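Local coordinates for protein 3-oxoadipate enol-lactonase (Burkholderia xenovorans, PDB 2XUA) that probably hydrolyses the enol-lactone of 3-oxoadipate during bacterial breakdown of catechol-type aromatics, as an alpha/beta hydrolase that works as a lactonase, at residues L14-D19 with R54-D59; S40-Q45 with N95-S100; A8-E13 with T79-G84; Y73-L78 with G103-A108; I117-L122 with K206-V211. All coordinates share one frame; numbering follows the deposited sequence.

Contact 1: residues L14-D19 with R54-D59; sequences LHYRID and RVLRYD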
# COMPACT_ATOMS: atom_id res chain seq x y z
N LEU B 14 -1.31 3.64 16.93
CA LEU B 14 -0.59 3.76 15.67
C LEU B 14 -0.20 2.42 15.07
O LEU B 14 0.40 1.59 15.74
CB LEU B 14 0.68 4.59 15.82
CG LEU B 14 0.57 5.97 16.51
CD1 LEU B 14 1.95 6.50 16.83
CD2 LEU B 14 -0.20 6.95 15.64
N HIS B 15 -0.49 2.28 13.78
CA HIS B 15 0.00 1.17 12.98
C HIS B 15 1.49 1.40 12.69
O HIS B 15 1.90 2.49 12.27
CB HIS B 15 -0.84 1.02 11.71
CG HIS B 15 -0.28 0.04 10.70
ND1 HIS B 15 0.10 -1.24 11.03
CD2 HIS B 15 -0.03 0.18 9.38
CE1 HIS B 15 0.58 -1.85 9.96
NE2 HIS B 15 0.50 -1.03 8.94
N TYR B 16 2.32 0.39 12.90
CA TYR B 16 3.74 0.55 12.57
C TYR B 16 4.33 -0.66 11.85
O TYR B 16 3.72 -1.75 11.82
CB TYR B 16 4.58 0.87 13.85
CG TYR B 16 4.65 -0.27 14.84
CD1 TYR B 16 5.68 -1.23 14.76
CD2 TYR B 16 3.68 -0.40 15.84
CE1 TYR B 16 5.71 -2.34 15.67
CE2 TYR B 16 3.71 -1.47 16.75
CZ TYR B 16 4.72 -2.42 16.66
OH TYR B 16 4.74 -3.50 17.54
N ARG B 17 5.54 -0.50 11.35
CA ARG B 17 6.23 -1.58 10.60
C ARG B 17 7.67 -1.54 10.83
O ARG B 17 8.26 -0.48 10.72
CB ARG B 17 5.92 -1.47 9.11
CG ARG B 17 6.48 -2.60 8.27
CD ARG B 17 5.72 -2.65 6.93
NE ARG B 17 4.35 -3.20 7.05
CZ ARG B 17 3.49 -3.31 6.04
NH1 ARG B 17 3.80 -2.89 4.84
NH2 ARG B 17 2.29 -3.76 6.26
N ILE B 18 8.27 -2.70 11.12
CA ILE B 18 9.73 -2.77 11.35
C ILE B 18 10.47 -3.60 10.23
O ILE B 18 9.99 -4.68 9.82
CB ILE B 18 10.03 -3.38 12.74
CG1 ILE B 18 9.49 -2.49 13.86
CG2 ILE B 18 11.56 -3.66 12.94
CD1 ILE B 18 9.55 -3.10 15.28
N ASP B 19 11.59 -3.10 9.70
CA ASP B 19 12.41 -3.91 8.80
C ASP B 19 13.86 -3.91 9.28
O ASP B 19 14.24 -3.07 10.07
CB ASP B 19 12.32 -3.37 7.35
CG ASP B 19 10.93 -3.45 6.77
OD1 ASP B 19 10.67 -4.45 6.04
OD2 ASP B 19 10.11 -2.50 7.00
N ARG B 54 18.15 -0.69 11.64
CA ARG B 54 16.82 -1.21 11.94
C ARG B 54 15.83 -0.06 11.63
O ARG B 54 16.06 1.09 12.02
CB ARG B 54 16.68 -1.68 13.40
CG ARG B 54 17.53 -2.94 13.65
CD ARG B 54 17.59 -3.28 15.13
NE ARG B 54 18.41 -2.31 15.87
CZ ARG B 54 18.33 -2.16 17.18
NH1 ARG B 54 17.43 -2.91 17.87
NH2 ARG B 54 19.11 -1.26 17.78
N VAL B 55 14.81 -0.39 10.81
CA VAL B 55 13.85 0.56 10.29
C VAL B 55 12.51 0.53 10.93
O VAL B 55 11.83 -0.51 10.99
CB VAL B 55 13.67 0.41 8.76
CG1 VAL B 55 12.79 1.59 8.26
CG2 VAL B 55 15.08 0.44 8.05
N LEU B 56 12.08 1.68 11.43
CA LEU B 56 10.73 1.84 11.89
C LEU B 56 9.95 2.80 11.02
O LEU B 56 10.37 3.97 10.82
CB LEU B 56 10.77 2.39 13.33
CG LEU B 56 9.45 2.72 14.00
CD1 LEU B 56 8.56 1.42 14.04
CD2 LEU B 56 9.69 3.28 15.45
N ARG B 57 8.81 2.32 10.51
CA ARG B 57 7.83 3.17 9.82
C ARG B 57 6.53 3.14 10.59
O ARG B 57 6.25 2.15 11.32
CB ARG B 57 7.56 2.63 8.42
CG ARG B 57 8.72 2.87 7.48
CD ARG B 57 8.33 2.24 6.11
NE ARG B 57 8.53 0.79 6.16
CZ ARG B 57 7.98 -0.11 5.31
NH1 ARG B 57 7.12 0.26 4.38
NH2 ARG B 57 8.30 -1.41 5.37
N TYR B 58 5.68 4.15 10.40
CA TYR B 58 4.42 4.15 11.09
C TYR B 58 3.44 5.01 10.30
O TYR B 58 3.83 5.82 9.46
CB TYR B 58 4.62 4.66 12.56
CG TYR B 58 4.90 6.13 12.65
CD1 TYR B 58 3.89 7.04 13.02
CD2 TYR B 58 6.17 6.63 12.41
CE1 TYR B 58 4.15 8.44 13.07
CE2 TYR B 58 6.44 8.01 12.46
CZ TYR B 58 5.42 8.89 12.77
OH TYR B 58 5.69 10.23 12.83
N ASP B 59 2.16 4.78 10.55
CA ASP B 59 1.11 5.64 10.01
C ASP B 59 0.86 6.75 11.02
O ASP B 59 0.44 6.51 12.17
CB ASP B 59 -0.15 4.84 9.72
CG ASP B 59 -0.02 3.98 8.45
OD1 ASP B 59 0.93 4.19 7.72
OD2 ASP B 59 -0.85 3.11 8.15
O HOH W 1 9.97 -0.33 8.39

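Contact 2: residues S40-Q45 with N95-S100; sequences SMWAPQ and NFCGLS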
# COMPACT_ATOMS: atom_id res chain seq x y z
N SER B 40 3.56 2.98 3.22
CA SER B 40 3.99 2.43 1.93
C SER B 40 4.78 3.42 1.11
O SER B 40 5.54 3.04 0.18
CB SER B 40 2.77 1.91 1.10
OG SER B 40 1.91 2.99 0.63
N MSE B 41 4.64 4.72 1.44
CA MSE B 41 5.37 5.73 0.63
C MSE B 41 6.88 5.59 0.73
O MSE B 41 7.58 6.01 -0.15
CB MSE B 41 4.94 7.15 1.01
CG MSE B 41 5.39 7.51 2.43
SE MSE B 41 5.54 9.42 2.54
CE MSE B 41 7.16 9.74 1.52
N TRP B 42 7.40 4.92 1.79
CA TRP B 42 8.83 4.77 1.96
C TRP B 42 9.32 3.44 1.39
O TRP B 42 10.46 3.09 1.56
CB TRP B 42 9.14 4.77 3.47
CG TRP B 42 8.93 6.12 4.09
CD1 TRP B 42 8.00 6.45 5.02
CD2 TRP B 42 9.74 7.29 3.86
NE1 TRP B 42 8.12 7.79 5.34
CE2 TRP B 42 9.19 8.33 4.66
CE3 TRP B 42 10.81 7.58 3.02
CZ2 TRP B 42 9.70 9.64 4.67
CZ3 TRP B 42 11.36 8.87 3.03
CH2 TRP B 42 10.77 9.90 3.86
N ALA B 43 8.44 2.65 0.78
CA ALA B 43 8.88 1.36 0.31
C ALA B 43 10.17 1.41 -0.57
O ALA B 43 11.04 0.54 -0.43
CB ALA B 43 7.66 0.62 -0.45
N PRO B 44 10.34 2.46 -1.43
CA PRO B 44 11.62 2.41 -2.24
C PRO B 44 12.90 2.53 -1.43
O PRO B 44 13.97 2.14 -1.89
CB PRO B 44 11.48 3.59 -3.24
CG PRO B 44 9.92 3.75 -3.39
CD PRO B 44 9.52 3.60 -1.85
N GLN B 45 12.80 3.09 -0.22
CA GLN B 45 13.97 3.22 0.62
C GLN B 45 14.29 2.00 1.56
O GLN B 45 15.36 1.95 2.19
CB GLN B 45 13.83 4.48 1.49
CG GLN B 45 14.18 5.80 0.75
CD GLN B 45 13.16 6.13 -0.34
OE1 GLN B 45 13.51 6.44 -1.51
NE2 GLN B 45 11.89 6.06 0.02
N ASN B 95 18.18 7.71 14.23
CA ASN B 95 18.16 8.56 13.08
C ASN B 95 16.70 8.80 12.68
O ASN B 95 15.79 8.02 13.01
CB ASN B 95 18.99 7.94 11.93
CG ASN B 95 20.41 7.66 12.35
OD1 ASN B 95 20.74 6.56 12.82
ND2 ASN B 95 21.24 8.68 12.26
N PHE B 96 16.46 9.90 12.00
CA PHE B 96 15.11 10.28 11.69
C PHE B 96 15.14 10.89 10.32
O PHE B 96 16.00 11.73 10.01
CB PHE B 96 14.56 11.29 12.72
CG PHE B 96 13.08 11.61 12.54
CD1 PHE B 96 12.12 10.91 13.24
CD2 PHE B 96 12.67 12.63 11.65
CE1 PHE B 96 10.75 11.23 13.06
CE2 PHE B 96 11.31 12.90 11.44
CZ PHE B 96 10.38 12.25 12.15
N CYS B 97 14.18 10.46 9.50
CA CYS B 97 14.03 10.96 8.12
C CYS B 97 12.56 11.14 7.91
O CYS B 97 11.77 10.17 7.93
CB CYS B 97 14.58 9.94 7.09
SG CYS B 97 14.38 10.40 5.33
N GLY B 98 12.17 12.38 7.67
CA GLY B 98 10.75 12.73 7.56
C GLY B 98 10.58 13.56 6.33
O GLY B 98 11.49 14.31 5.97
N LEU B 99 9.44 13.38 5.68
CA LEU B 99 9.14 14.08 4.46
C LEU B 99 7.92 14.97 4.69
O LEU B 99 6.93 14.51 5.18
CB LEU B 99 8.91 13.13 3.29
CG LEU B 99 8.93 13.79 1.89
CD1 LEU B 99 9.60 12.90 0.84
CD2 LEU B 99 7.58 14.24 1.41
N SER B 100 8.06 16.25 4.30
CA SER B 100 7.04 17.29 4.51
C SER B 100 6.59 17.47 5.97
O SER B 100 7.43 17.83 6.77
CB SER B 100 5.86 17.19 3.51
OG SER B 100 5.27 18.51 3.49

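Contact 3: residues A8-E13 with T79-G84; sequences AVNGTE and TGDVLG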
# COMPACT_ATOMS: atom_id res chain seq x y z
N ALA B 8 -0.63 1.41 21.28
CA ALA B 8 -1.38 2.47 21.95
C ALA B 8 -0.38 3.42 22.60
O ALA B 8 0.36 3.03 23.52
CB ALA B 8 -2.32 1.87 23.00
N VAL B 9 -0.31 4.65 22.10
CA VAL B 9 0.73 5.58 22.44
C VAL B 9 0.17 7.00 22.47
O VAL B 9 -0.59 7.35 21.59
CB VAL B 9 1.92 5.49 21.44
CG1 VAL B 9 1.45 5.49 20.04
CG2 VAL B 9 2.80 6.66 21.61
N ASN B 10 0.54 7.80 23.48
CA ASN B 10 0.19 9.26 23.51
C ASN B 10 -1.33 9.46 23.36
O ASN B 10 -1.78 10.43 22.74
CB ASN B 10 0.98 10.02 22.39
CG ASN B 10 1.24 11.50 22.71
OD1 ASN B 10 1.37 11.93 23.88
ND2 ASN B 10 1.37 12.30 21.63
N GLY B 11 -2.12 8.55 23.93
CA GLY B 11 -3.57 8.61 23.83
C GLY B 11 -4.19 8.33 22.45
O GLY B 11 -5.33 8.73 22.20
N THR B 12 -3.44 7.64 21.57
CA THR B 12 -4.00 7.06 20.32
C THR B 12 -3.45 5.66 20.09
O THR B 12 -2.68 5.17 20.90
CB THR B 12 -3.46 7.70 19.00
OG1 THR B 12 -2.47 8.71 19.21
CG2 THR B 12 -4.55 8.08 18.05
N GLU B 13 -3.77 5.10 18.93
CA GLU B 13 -3.25 3.83 18.45
C GLU B 13 -2.58 4.01 17.06
O GLU B 13 -3.22 4.49 16.12
CB GLU B 13 -4.40 2.83 18.35
CG GLU B 13 -3.97 1.39 18.08
CD GLU B 13 -5.16 0.40 18.16
OE1 GLU B 13 -6.31 0.81 18.50
OE2 GLU B 13 -4.96 -0.79 17.87
N THR B 79 4.86 14.87 17.71
CA THR B 79 6.17 14.57 18.23
C THR B 79 6.05 13.45 19.29
O THR B 79 6.86 12.50 19.30
CB THR B 79 6.82 15.83 18.80
OG1 THR B 79 6.96 16.80 17.76
CG2 THR B 79 8.25 15.56 19.27
N GLY B 80 5.04 13.55 20.15
CA GLY B 80 4.84 12.63 21.24
C GLY B 80 4.42 11.25 20.75
O GLY B 80 4.68 10.22 21.39
N ASP B 81 3.78 11.23 19.58
CA ASP B 81 3.48 10.00 18.92
C ASP B 81 4.78 9.24 18.61
O ASP B 81 4.84 8.05 18.88
CB ASP B 81 2.66 10.26 17.67
CG ASP B 81 1.23 10.62 17.98
OD1 ASP B 81 0.82 10.60 19.19
OD2 ASP B 81 0.48 10.86 17.04
N VAL B 82 5.78 9.91 18.05
CA VAL B 82 7.07 9.27 17.63
C VAL B 82 7.72 8.78 18.89
O VAL B 82 8.04 7.61 19.01
CB VAL B 82 8.04 10.25 16.90
CG1 VAL B 82 9.44 9.55 16.61
CG2 VAL B 82 7.45 10.72 15.56
N LEU B 83 7.81 9.68 19.87
CA LEU B 83 8.40 9.30 21.16
C LEU B 83 7.76 8.13 21.88
O LEU B 83 8.48 7.23 22.32
CB LEU B 83 8.51 10.52 22.07
CG LEU B 83 9.37 11.60 21.49
CD1 LEU B 83 9.17 12.81 22.42
CD2 LEU B 83 10.86 11.23 21.39
N GLY B 84 6.45 8.08 21.93
CA GLY B 84 5.72 6.99 22.57
C GLY B 84 5.89 5.67 21.83
O GLY B 84 6.05 4.59 22.45

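Contact 4: residues Y73-L78 with G103-A108; sequences YTIEQL and GLTGVA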
# COMPACT_ATOMS: atom_id res chain seq x y z
N TYR B 73 -5.14 18.48 15.58
CA TYR B 73 -3.93 17.85 16.14
C TYR B 73 -2.91 18.92 16.30
O TYR B 73 -3.03 20.04 15.74
CB TYR B 73 -3.37 16.71 15.26
CG TYR B 73 -4.34 15.62 14.94
CD1 TYR B 73 -5.37 15.30 15.80
CD2 TYR B 73 -4.17 14.84 13.80
CE1 TYR B 73 -6.26 14.28 15.50
CE2 TYR B 73 -5.02 13.83 13.51
CZ TYR B 73 -6.07 13.53 14.35
OH TYR B 73 -6.94 12.52 14.02
N THR B 74 -1.88 18.61 17.05
CA THR B 74 -0.83 19.58 17.24
C THR B 74 0.49 18.93 16.94
O THR B 74 0.59 17.69 17.01
CB THR B 74 -0.83 20.11 18.69
OG1 THR B 74 -0.45 19.04 19.58
CG2 THR B 74 -2.23 20.64 19.08
N ILE B 75 1.49 19.77 16.65
CA ILE B 75 2.89 19.32 16.46
C ILE B 75 3.44 18.58 17.71
O ILE B 75 4.28 17.64 17.57
CB ILE B 75 3.80 20.47 15.97
CG1 ILE B 75 5.18 19.98 15.49
CG2 ILE B 75 4.01 21.59 17.11
CD1 ILE B 75 5.13 18.97 14.31
N GLU B 76 2.93 18.96 18.90
CA GLU B 76 3.25 18.23 20.15
C GLU B 76 2.61 16.86 20.21
O GLU B 76 3.18 15.94 20.83
CB GLU B 76 2.83 19.00 21.44
CG GLU B 76 3.58 20.28 21.67
CD GLU B 76 3.13 21.44 20.78
OE1 GLU B 76 1.95 21.49 20.44
OE2 GLU B 76 3.98 22.27 20.39
N GLN B 77 1.42 16.70 19.66
CA GLN B 77 0.87 15.37 19.63
C GLN B 77 1.74 14.53 18.65
O GLN B 77 2.10 13.36 18.93
CB GLN B 77 -0.58 15.35 19.17
CG GLN B 77 -1.62 15.61 20.31
CD GLN B 77 -2.95 16.00 19.72
OE1 GLN B 77 -2.99 16.55 18.62
NE2 GLN B 77 -4.05 15.71 20.44
N LEU B 78 2.07 15.12 17.53
CA LEU B 78 2.82 14.40 16.50
C LEU B 78 4.21 14.01 16.96
O LEU B 78 4.69 12.92 16.63
CB LEU B 78 2.87 15.18 15.18
CG LEU B 78 1.53 15.56 14.52
CD1 LEU B 78 1.87 16.50 13.39
CD2 LEU B 78 0.73 14.36 13.97
N GLY B 103 9.14 15.86 7.93
CA GLY B 103 10.37 16.67 8.13
C GLY B 103 10.13 17.68 9.22
O GLY B 103 11.00 17.88 10.07
N LEU B 104 8.94 18.31 9.20
CA LEU B 104 8.50 19.26 10.29
C LEU B 104 8.53 18.63 11.71
O LEU B 104 9.12 19.20 12.67
CB LEU B 104 7.10 19.82 9.91
CG LEU B 104 6.46 20.85 10.86
CD1 LEU B 104 7.26 22.12 10.97
CD2 LEU B 104 4.99 21.11 10.51
N THR B 105 7.95 17.43 11.84
CA THR B 105 8.07 16.60 13.06
C THR B 105 9.54 16.36 13.45
O THR B 105 9.94 16.35 14.67
CB THR B 105 7.37 15.26 12.80
OG1 THR B 105 6.01 15.51 12.48
CG2 THR B 105 7.39 14.33 14.04
N GLY B 106 10.37 16.16 12.44
CA GLY B 106 11.77 15.92 12.65
C GLY B 106 12.47 17.17 13.17
O GLY B 106 13.37 17.09 14.03
N VAL B 107 12.06 18.34 12.66
CA VAL B 107 12.59 19.59 13.25
C VAL B 107 12.20 19.68 14.71
O VAL B 107 13.06 19.96 15.53
CB VAL B 107 12.10 20.87 12.47
CG1 VAL B 107 12.46 22.15 13.23
CG2 VAL B 107 12.65 20.85 11.05
N ALA B 108 10.93 19.45 15.07
CA ALA B 108 10.51 19.46 16.48
C ALA B 108 11.29 18.45 17.34
O ALA B 108 11.69 18.75 18.51
CB ALA B 108 9.08 19.21 16.62

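Contact 5: residues I117-L122 with K206-V211; sequences IERVAL and KVPALV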
# COMPACT_ATOMS: atom_id res chain seq x y z
N ILE B 117 17.65 11.69 19.37
CA ILE B 117 17.91 11.77 17.91
C ILE B 117 19.39 11.64 17.56
O ILE B 117 20.23 12.31 18.16
CB ILE B 117 17.29 13.11 17.28
CG1 ILE B 117 15.78 13.17 17.41
CG2 ILE B 117 17.71 13.28 15.83
CD1 ILE B 117 14.95 11.96 16.87
N GLU B 118 19.76 10.82 16.58
CA GLU B 118 21.17 10.79 16.18
C GLU B 118 21.45 11.80 15.08
O GLU B 118 22.21 12.72 15.29
CB GLU B 118 21.63 9.37 15.80
CG GLU B 118 22.95 9.26 15.09
CD GLU B 118 24.06 8.72 15.96
OE1 GLU B 118 23.91 7.57 16.46
OE2 GLU B 118 25.10 9.42 16.12
N ARG B 119 20.87 11.59 13.91
CA ARG B 119 21.06 12.44 12.72
C ARG B 119 19.67 12.61 12.09
O ARG B 119 18.73 11.75 12.28
CB ARG B 119 22.08 11.86 11.71
CG ARG B 119 23.53 11.79 12.16
CD ARG B 119 24.53 11.64 10.99
NE ARG B 119 25.87 12.07 11.43
CZ ARG B 119 26.83 12.63 10.68
NH1 ARG B 119 26.66 12.82 9.36
NH2 ARG B 119 27.99 13.00 11.25
N VAL B 120 19.45 13.77 11.46
CA VAL B 120 18.09 14.03 11.00
C VAL B 120 18.16 14.31 9.50
O VAL B 120 19.08 14.98 9.10
CB VAL B 120 17.44 15.14 11.87
CG1 VAL B 120 17.83 16.53 11.39
CG2 VAL B 120 15.95 14.97 11.98
N ALA B 121 17.28 13.73 8.67
CA ALA B 121 17.19 14.07 7.26
C ALA B 121 15.81 14.76 7.10
O ALA B 121 14.77 14.14 7.36
CB ALA B 121 17.27 12.80 6.34
N LEU B 122 15.79 16.01 6.66
CA LEU B 122 14.55 16.76 6.70
C LEU B 122 14.16 17.03 5.23
O LEU B 122 14.76 17.86 4.55
CB LEU B 122 14.74 18.05 7.49
CG LEU B 122 15.27 17.86 8.92
CD1 LEU B 122 15.85 19.20 9.42
CD2 LEU B 122 14.13 17.46 9.83
N LYS B 206 20.94 20.67 17.67
CA LYS B 206 22.33 20.30 17.97
C LYS B 206 22.89 19.08 17.28
O LYS B 206 24.01 18.71 17.59
CB LYS B 206 22.49 20.15 19.49
CG LYS B 206 22.04 21.37 20.26
CD LYS B 206 23.23 22.17 20.83
CE LYS B 206 22.78 23.42 21.67
NZ LYS B 206 22.15 24.55 20.87
N VAL B 207 22.16 18.45 16.34
CA VAL B 207 22.59 17.15 15.73
C VAL B 207 22.88 17.32 14.25
O VAL B 207 22.41 18.32 13.64
CB VAL B 207 21.54 16.02 16.00
CG1 VAL B 207 21.03 16.11 17.42
CG2 VAL B 207 20.39 16.20 15.13
N PRO B 208 23.72 16.46 13.65
CA PRO B 208 23.96 16.59 12.24
C PRO B 208 22.64 16.53 11.43
O PRO B 208 21.81 15.65 11.68
CB PRO B 208 24.84 15.38 11.94
CG PRO B 208 25.42 15.03 13.24
CD PRO B 208 24.39 15.24 14.17
N ALA B 209 22.45 17.47 10.52
CA ALA B 209 21.23 17.52 9.72
C ALA B 209 21.54 17.52 8.23
O ALA B 209 22.61 17.98 7.78
CB ALA B 209 20.30 18.69 10.12
N LEU B 210 20.64 16.87 7.48
CA LEU B 210 20.63 16.93 6.02
C LEU B 210 19.28 17.53 5.60
O LEU B 210 18.23 17.14 6.10
CB LEU B 210 20.77 15.52 5.42
CG LEU B 210 20.34 15.33 3.97
CD1 LEU B 210 21.37 16.07 3.03
CD2 LEU B 210 20.24 13.84 3.58
N VAL B 211 19.30 18.48 4.70
CA VAL B 211 18.01 19.00 4.20
C VAL B 211 17.93 18.62 2.73
O VAL B 211 18.83 18.91 2.02
CB VAL B 211 17.84 20.52 4.37
CG1 VAL B 211 16.48 21.01 3.71
CG2 VAL B 211 17.89 20.92 5.81

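Contact 1: residues L14-D19 with R54-D59
Asp19 and Arg57 form a salt bridge on one face of this antiparallel strand pair, with NH2 of Arg57 2.7 Å from OD2 of Asp19. The N-H points almost straight at the oxygen (170°), which lies in the guanidinium plane; the donor reaches its syn side, tilted 27° out of the carboxylate plane. A water bridges Arg57 NE, Asp19 OD2 and Arg17 O, accepting from NE, and probably helps fix the rotation of the guanidinium. Arg17 runs alongside Arg57, its CD 3.3 Å from Arg57 NH2 and over one guanidinium face. The two positive ends are probably reconciled by Asp176 of the second subunit, which salt-bridges both arginines, while His180 of that subunit binds Asp19 OD1.

Underneath runs the backbone ladder. Arg17 with Arg57 and Asp19 with Val55 are hydrogen-bonded pairs, Arg17 N reaching Arg57 O at 2.7 Å, and Asp59 N adds a bond to His15 O. At that end Asp59 OD2 approaches the His15 ring edge, 3.3 Å from CD2; the Asp59 carboxylate is held by Leu39 N at OD1 and His65 N at OD2.

The other face packs through carbon atoms. Leu56 CD1 lies 4.0 Å from CD1 of Tyr16 and equally far from CG1 of Ile18, and Tyr16 and Tyr58 meet through their CB atoms. Leu85 of helix 75-88 covers Tyr16, Leu56 and Tyr58. Segments 14-19 and 54-58, their axes 157° apart, belong to the antiparallel part of an alpha/beta-hydrolase sheet, next to outer strand 6-9, and their charged face also serves the dimer interface.

Contact 2: residues S40-Q45 with N95-S100
Trp42 drives the far rim of its indole against strand 95-99, and the close packing is concentrated there. CH2 lies 3.8 Å from CB of Leu99 and 3.9 Å from SG of Cys97, so the six-membered ring is wedged against two residues whose side chains leave the strand on the same face. The Cys97 sulfur stands 4.7 Å from the centroid of that ring and 47° off its normal, an oblique sulfur-aromatic contact. At the edge, in the ring plane, is the backbone N of Leu99. With CG anti to its carbonyl carbon, Trp42 reaches across to the strand although its CA remains 9.6 Å from the CA of Leu99.

Selenomethionine Met41 closes the packed part. Its chain turns about the CG-SE bond, which carries CE back over the centre of the Trp42 ring, 3.9 Å above the plane, and within 4.0 Å of Leu99 CD1. Trp42 is thus gripped over a face by its own neighbour and at its rim by the strand; Phe254 of helix 251-263 also touches it.

The looser side is the outer part of 40-45. Ser40 and Pro44 are partly exposed; their side chains make no contact with 95-100 and instead meet Met173 and Val169 of the second subunit. No hydrogen bond joins the two segments. Beyond Leu99 the chain enters Ser100 with phi 55° and psi -116°, backbone angles consistent with a nucleophile elbow; the Gly98-Ser100-Gly102 pattern likewise suggests the serine-hydrolase active site of the alpha/beta-hydrolase fold.

Contact 3: residues A8-E13 with T79-G84
Asn10 and Asp81 meet at about a right angle, the amide of one and the carboxylate of the other lying in planes 86° apart. Asn10 ND2 donates to Asp81 OD1 over 3.0 Å, with an N-H...O angle of 161°. The oxygen lies in the plane of the amide, but the amide nitrogen stands above the carboxylate plane, 41° out of it. The approach follows from the torsions: Asn10 carries CG anti to its own N, which sends the amide toward helix 75-88, whereas Asp81 keeps CG beside its N and swings OD1 back toward the turn. Asn10 CB also lies close to Asp81 OD1, at 3.3 Å.

Asn10 owes its position to a type I' turn from Val9 to Thr12, which joins strands 6-9 and 12-19 into a hairpin. Thr12 OG1 bonds weakly to Val9 O across the turn, and lies 3.8 Å from Asp81 OD1 without a bond being assigned. Next to this polar pair, Val9 faces the helix surface formed by Gly80 and Gly84, two residues without side chains, though its exact fit there is doubtful.

The other carboxylate oxygen, Asp81 OD2, forms a salt bridge with Arg61. The two oxygens thus have different partners: a charged arginine, which probably favours the ionised carboxylate, at OD2, and at OD1 the neutral amide of Asn10, a directional bond that ties the hairpin tip to the helix.

Contact 4: residues Y73-L78 with G103-A108
Leu104, Thr105 and Ala108 receive Ile75 and Leu78 in a buried helix-helix contact of the alpha/beta-hydrolase fold, between the start of helix 75-88 and helix 101-112, which follows the putative nucleophile elbow. No hydrogen bond crosses; the contact is van der Waals packing, mainly of carbon atoms.

Leu104 comes first. Leu104 CG is 4.1 Å from the terminal methyl CD1 of Ile75. Ile75 gets there because CG1 is anti to the backbone N (chi1 -168°), with a turn at chi2 that bends the tip toward the partner helix.

Thr105 takes more of the load. Ile75 CD1 meets both CA and OG1 of Thr105, each at 4.0 Å, the two side chains sliding past each other in opposite directions. Leu78 lies one turn further along its helix and faces Thr105 from there: Leu78 CB is 4.2 Å from Thr105 OG1, and Leu78 O is 4.0 Å from Thr105 CG2. The hydroxyl is not left to these apolar neighbours, because OG1 is hydrogen-bonded to Met101 O in its own helix.

Ala108, a turn beyond Leu104, offers a single methyl to the shaft of Ile75 rather than to its tip. On the other helix, a capping box fixes the first turn that presents Ile75: Thr74 N donates to Gln77 OE1, while Gln77 N donates back to Thr74 OG1 over 3.0 Å at an N-H...O angle of 148°.

Contact 5: residues I117-L122 with K206-V211
Arg119 sets CG anti to its carbonyl carbon (chi1 -67°) and then runs extended from CG to NE, so that its side chain and that of Pro208 cross at about a right angle, with one guanidinium face over the proline. Pro208 CB sits 3.5 Å from the guanidinium plane, offset toward the rim, and Pro208 CG is 3.5 Å from Arg119 NE. The charged end is led beyond the proline to Glu264, with which NH1 forms a salt bridge. Val120, by contrast, puts CG1 between its N and carbonyl carbon (chi1 83°), so that this methyl touches Ala209 CB at 3.5 Å.

The backbones form a parallel ladder, the strand axes of the segments only 9° apart. Val120 N bonds to Pro208 O, Leu210 N to Val120 O, and Leu122 N to Leu210 O at 2.7 Å. Strands 117-123 and 209-214 are neighbours in the parallel part of the alpha/beta-hydrolase sheet, although 83 residues, largely helical, separate the segments. Ala121 and Leu210 share one sheet face, with Ala121 CB 4.2 Å from Leu210 CD2; Thr257 and Phe261 of helix 251-263 cover Leu210. On the opposite face, Leu228 of helix 222-231 touches both Leu122 and Val211.

Overall arrangement
Contacts 1 and 5 are two strand pairs of one sheet, their centres 19 Å apart, and strand 94-99 of contact 2 lies between them, probably hydrogen-bonded to 117-122 through Phe96 O and Ala121 N at 2.7 Å. Contacts 3 and 4 share helix 75-88; Phe96 of contact 2 packs on Val82 of contact 3 and on Gly106 of contact 4. Contact 1 joins contact 2 where Arg57 CD meets Trp42 CB at 3.7 Å, and both touch the second subunit. Of contacts 1, 2 and 4, contact 2 comes closest to the bound laevulinic acid: the Leu99 side chain is about 7 Å from it, against about 11 Å for Leu104 and 13 Å for Asp59. Ser100 there probably forms a triad with His244 and Asp217.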